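Glycosyltransferase Gtf1 (Streptococcus pneumoniae, PDB 4PQG) belongs to the GT-B clan of glycosyltransferases, carries an added extended beta-sheet domain and holds uridine-5'-diphosphate in its ligand pocket. Local coordinates at residues A[340-350]-A[405-413]. Residues are numbered along the deposited sequence; the frame is centred on the assembly and turned at random.
Sequences EKHIDWLVKAV and YLTASTSEG. With NAG (2-acetamido-2-deoxy-beta-D-glucopyranose), chain D; UDP (uridine-5'-diphosphate), chain C.
Lys341 comes across Glu412 nearly square to it, the lysine NZ meeting the syn lone pair of Glu412 OE2 at 2.6 Å in a salt bridge. A bend at chi2 (-71°) turns the long lysine chain, whose CB starts out away from 405-413, back to the carboxylate, and NZ goes on to UDP O1B at 2.8 Å. Ser409 OG also donates to Glu412 OE2, from 37° out of the carboxylate plane; this second grip should fix the group's rotation, while OE1 accepts from NAG O3 at 2.6 Å. Water 2 donates to Lys341 O and accepts from Ala408 N, satisfying both backbone groups. Next along, the His342 ring presents its edge to Thr410, NE2 lying 3.0 Å from OG1 in the ring plane, and one face to Trp345 CZ3. Small Ala408 lets the helix come close: Ala408 CB lies 3.7 Å from Leu346 CG. Farther from the ligands, Leu346 and Leu406 run antiparallel alongside one another, and Val350 CG2 reaches Leu406 CD1, so branched apolar chains join helix 343-353 to strand 404-406. This helix packs on a six-stranded parallel sheet whose loops reach UDP, as in the nucleotide-binding Rossmann-like domain of GT-B glycosyltransferases.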
loop_
_atom_site.group_PDB
_atom_site.type_symbol
_atom_site.label_atom_id
_atom_site.label_comp_id
_atom_site.label_asym_id
_atom_site.label_seq_id
_atom_site.Cartn_x
_atom_site.Cartn_y
_atom_site.Cartn_z
ATOM N N GLU A 340 14.201 -6.290 2.729
ATOM C CA GLU A 340 14.684 -5.000 3.267
ATOM C C GLU A 340 14.279 -4.719 4.732
ATOM O O GLU A 340 14.818 -3.794 5.368
ATOM C CB GLU A 340 14.270 -3.820 2.356
ATOM C CG GLU A 340 12.763 -3.512 2.380
ATOM C CD GLU A 340 12.312 -2.531 1.299
ATOM O OE1 GLU A 340 13.171 -1.904 0.624
ATOM O OE2 GLU A 340 11.081 -2.375 1.120
ATOM N N LYS A 341 13.340 -5.505 5.261
ATOM C CA LYS A 341 12.934 -5.387 6.677
ATOM C C LYS A 341 13.746 -6.328 7.593
ATOM O O LYS A 341 13.736 -6.168 8.811
ATOM C CB LYS A 341 11.427 -5.675 6.850
ATOM C CG LYS A 341 10.492 -4.766 6.035
ATOM C CD LYS A 341 10.446 -3.321 6.571
ATOM C CE LYS A 341 9.591 -2.425 5.679
ATOM N NZ LYS A 341 9.147 -1.159 6.343
ATOM N N HIS A 342 14.425 -7.311 6.992
ATOM C CA HIS A 342 15.333 -8.234 7.700
ATOM C C HIS A 342 14.762 -8.809 8.958
ATOM O O HIS A 342 15.458 -8.891 9.985
ATOM C CB HIS A 342 16.660 -7.551 8.036
ATOM C CG HIS A 342 17.306 -6.874 6.865
ATOM N ND1 HIS A 342 18.059 -7.544 5.964
ATOM C CD2 HIS A 342 17.285 -5.544 6.456
ATOM C CE1 HIS A 342 18.505 -6.681 5.027
ATOM N NE2 HIS A 342 18.034 -5.454 5.334
ATOM N N ILE A 343 13.500 -9.225 8.904
ATOM C CA ILE A 343 12.850 -9.792 10.079
ATOM C C ILE A 343 13.596 -11.042 10.554
ATOM O O ILE A 343 13.577 -11.353 11.750
ATOM C CB ILE A 343 11.345 -10.030 9.856
ATOM C CG1 ILE A 343 10.636 -8.695 9.588
ATOM C CG2 ILE A 343 10.712 -10.684 11.076
ATOM C CD1 ILE A 343 9.220 -8.849 9.083
ATOM N N ASP A 344 14.295 -11.713 9.634
ATOM C CA ASP A 344 15.065 -12.907 10.006
ATOM C C ASP A 344 16.131 -12.609 11.053
ATOM O O ASP A 344 16.346 -13.409 11.963
ATOM C CB ASP A 344 15.650 -13.629 8.788
ATOM C CG ASP A 344 16.518 -12.730 7.935
ATOM O OD1 ASP A 344 16.038 -11.631 7.573
ATOM O OD2 ASP A 344 17.669 -13.123 7.628
ATOM N N TRP A 345 16.775 -11.449 10.941
ATOM C CA TRP A 345 17.696 -10.980 11.971
ATOM C C TRP A 345 17.021 -10.819 13.301
ATOM O O TRP A 345 17.597 -11.197 14.331
ATOM C CB TRP A 345 18.390 -9.685 11.556
ATOM C CG TRP A 345 19.234 -9.795 10.305
ATOM C CD1 TRP A 345 19.676 -10.950 9.673
ATOM C CD2 TRP A 345 19.802 -8.692 9.512
ATOM N NE1 TRP A 345 20.431 -10.648 8.572
ATOM C CE2 TRP A 345 20.547 -9.320 8.413
ATOM C CE3 TRP A 345 19.745 -7.305 9.583
ATOM C CZ2 TRP A 345 21.209 -8.573 7.449
ATOM C CZ3 TRP A 345 20.406 -6.555 8.599
ATOM C CH2 TRP A 345 21.129 -7.181 7.559
ATOM N N LEU A 346 15.796 -10.279 13.315
ATOM C CA LEU A 346 15.050 -10.139 14.566
ATOM C C LEU A 346 14.692 -11.483 15.189
ATOM O O LEU A 346 14.787 -11.650 16.420
ATOM C CB LEU A 346 13.758 -9.323 14.376
ATOM C CG LEU A 346 13.939 -7.867 13.942
ATOM C CD1 LEU A 346 12.568 -7.221 13.786
ATOM C CD2 LEU A 346 14.788 -7.118 14.964
ATOM N N VAL A 347 14.254 -12.427 14.358
ATOM C CA VAL A 347 13.887 -13.744 14.858
ATOM C C VAL A 347 15.096 -14.401 15.552
ATOM O O VAL A 347 14.983 -14.852 16.703
ATOM C CB VAL A 347 13.284 -14.658 13.753
ATOM C CG1 VAL A 347 13.125 -16.089 14.247
ATOM C CG2 VAL A 347 11.928 -14.129 13.301
ATOM N N LYS A 348 16.246 -14.425 14.873
ATOM C CA LYS A 348 17.499 -14.956 15.461
ATOM C C LYS A 348 17.956 -14.239 16.745
ATOM O O LYS A 348 18.472 -14.871 17.680
ATOM C CB LYS A 348 18.618 -14.972 14.421
ATOM C CG LYS A 348 18.267 -15.818 13.204
ATOM C CD LYS A 348 19.480 -16.137 12.351
ATOM C CE LYS A 348 19.126 -17.148 11.274
ATOM N NZ LYS A 348 20.368 -17.630 10.607
ATOM N N ALA A 349 17.750 -12.924 16.792
ATOM C CA ALA A 349 18.037 -12.135 17.981
ATOM C C ALA A 349 17.129 -12.537 19.141
ATOM O O ALA A 349 17.599 -12.687 20.285
ATOM C CB ALA A 349 17.898 -10.650 17.684
ATOM N N VAL A 350 15.845 -12.726 18.843
ATOM C CA VAL A 350 14.863 -13.114 19.855
ATOM C C VAL A 350 15.144 -14.525 20.385
ATOM O O VAL A 350 15.089 -14.736 21.591
ATOM C CB VAL A 350 13.401 -12.932 19.371
ATOM C CG1 VAL A 350 12.398 -13.478 20.383
ATOM C CG2 VAL A 350 13.125 -11.456 19.130
ATOM N N TYR A 405 8.700 -2.680 20.652
ATOM C CA TYR A 405 8.682 -2.869 19.202
ATOM C C TYR A 405 10.115 -3.037 18.695
ATOM O O TYR A 405 10.994 -2.274 19.089
ATOM C CB TYR A 405 8.027 -1.659 18.506
ATOM C CG TYR A 405 7.853 -1.852 17.007
ATOM C CD1 TYR A 405 6.639 -2.285 16.477
ATOM C CD2 TYR A 405 8.911 -1.603 16.121
ATOM C CE1 TYR A 405 6.485 -2.481 15.104
ATOM C CE2 TYR A 405 8.768 -1.807 14.750
ATOM C CZ TYR A 405 7.556 -2.244 14.252
ATOM O OH TYR A 405 7.414 -2.445 12.893
ATOM N N LEU A 406 10.315 -4.011 17.802
ATOM C CA LEU A 406 11.602 -4.274 17.125
ATOM C C LEU A 406 11.575 -4.046 15.596
ATOM O O LEU A 406 10.642 -4.432 14.925
ATOM C CB LEU A 406 12.016 -5.731 17.356
ATOM C CG LEU A 406 12.107 -6.290 18.776
ATOM C CD1 LEU A 406 12.564 -7.741 18.708
ATOM C CD2 LEU A 406 13.068 -5.449 19.606
ATOM N N THR A 407 12.652 -3.474 15.062
ATOM C CA THR A 407 12.826 -3.269 13.624
ATOM C C THR A 407 14.294 -3.502 13.333
ATOM O O THR A 407 15.168 -3.049 14.087
ATOM C CB THR A 407 12.418 -1.834 13.168
ATOM O OG1 THR A 407 12.990 -1.557 11.878
ATOM C CG2 THR A 407 12.923 -0.766 14.160
ATOM N N ALA A 408 14.527 -4.241 12.253
ATOM C CA ALA A 408 15.839 -4.457 11.663
ATOM C C ALA A 408 15.867 -3.917 10.233
ATOM O O ALA A 408 16.738 -4.263 9.439
ATOM C CB ALA A 408 16.155 -5.937 11.685
ATOM N N SER A 409 14.880 -3.089 9.891
ATOM C CA SER A 409 14.881 -2.425 8.603
ATOM C C SER A 409 16.120 -1.551 8.474
ATOM O O SER A 409 16.476 -0.799 9.401
ATOM C CB SER A 409 13.608 -1.582 8.418
ATOM O OG SER A 409 13.663 -0.860 7.202
ATOM N N THR A 410 16.772 -1.652 7.322
ATOM C CA THR A 410 17.976 -0.896 7.067
ATOM C C THR A 410 17.713 0.503 6.490
ATOM O O THR A 410 18.659 1.264 6.256
ATOM C CB THR A 410 18.958 -1.706 6.184
ATOM O OG1 THR A 410 18.213 -2.434 5.192
ATOM C CG2 THR A 410 19.704 -2.728 7.057
ATOM N N SER A 411 16.436 0.845 6.285
ATOM C CA SER A 411 16.080 2.164 5.752
ATOM C C SER A 411 14.583 2.430 5.813
ATOM O O SER A 411 13.782 1.587 5.406
ATOM C CB SER A 411 16.566 2.311 4.298
ATOM O OG SER A 411 16.101 3.520 3.724
ATOM N N GLU A 412 14.203 3.603 6.321
ATOM C CA GLU A 412 12.795 4.023 6.265
ATOM C C GLU A 412 12.647 5.479 5.893
ATOM O O GLU A 412 13.225 6.359 6.537
ATOM C CB GLU A 412 12.057 3.763 7.587
ATOM C CG GLU A 412 11.984 2.299 8.013
ATOM C CD GLU A 412 11.046 1.435 7.168
ATOM O OE1 GLU A 412 10.163 1.976 6.443
ATOM O OE2 GLU A 412 11.173 0.188 7.265
ATOM N N GLY A 413 11.851 5.731 4.856
ATOM C CA GLY A 413 11.474 7.084 4.496
ATOM C C GLY A 413 10.796 7.755 5.680
ATOM O O GLY A 413 10.956 8.960 5.909
HETATM C C1 NAG D . 7.394 3.524 2.407
HETATM C C2 NAG D . 8.730 3.657 3.126
HETATM C C3 NAG D . 8.192 3.982 4.526
HETATM C C4 NAG D . 7.171 5.130 4.505
HETATM C C5 NAG D . 6.096 4.899 3.407
HETATM C C6 NAG D . 4.989 5.947 3.357
HETATM C C7 NAG D . 10.774 2.330 3.163
HETATM C C8 NAG D . 11.326 0.936 3.246
HETATM N N2 NAG D . 9.453 2.409 3.183
HETATM O O1 NAG D . 7.169 2.522 1.457
HETATM O O3 NAG D . 9.234 4.223 5.456
HETATM O O4 NAG D . 6.551 5.189 5.767
HETATM O O5 NAG D . 6.811 4.789 2.175
HETATM O O6 NAG D . 5.586 7.149 2.927
HETATM O O7 NAG D . 11.529 3.311 3.069
HETATM N N1 UDP C . 0.269 -2.764 8.350
HETATM C C2 UDP C . -0.984 -3.311 8.704
HETATM N N3 UDP C . -1.039 -4.553 9.161
HETATM C C4 UDP C . 0.050 -5.324 9.298
HETATM C C5 UDP C . 1.309 -4.823 8.952
HETATM C C6 UDP C . 1.387 -3.509 8.475
HETATM O O2 UDP C . -2.041 -2.638 8.605
HETATM O O4 UDP C . -0.090 -6.486 9.740
HETATM C "C1'" UDP C . 0.303 -1.369 7.884
HETATM C "C2'" UDP C . 0.875 -0.496 8.998
HETATM O "O2'" UDP C . -0.105 -0.057 9.959
HETATM C "C3'" UDP C . 1.511 0.678 8.273
HETATM C "C4'" UDP C . 1.832 0.122 6.888
HETATM O "O4'" UDP C . 1.204 -1.168 6.795
HETATM O "O3'" UDP C . 0.578 1.758 8.143
HETATM C "C5'" UDP C . 3.331 -0.068 6.661
HETATM O "O5'" UDP C . 3.927 1.210 6.514
HETATM P PA UDP C . 5.482 1.451 6.827
HETATM O O1A UDP C . 5.808 2.895 6.554
HETATM O O2A UDP C . 5.734 0.902 8.211
HETATM O O3A UDP C . 6.316 0.408 5.922
HETATM P PB UDP C . 6.435 0.249 4.325
HETATM O O1B UDP C . 7.906 -0.015 4.099
HETATM O O2B UDP C . 5.520 -0.915 3.982
HETATM O O3B UDP C . 6.020 1.582 3.732
HETATM O O HOH W 1 14.236 -1.013 4.304
HETATM O O HOH W 2 12.249 -5.004 10.803
#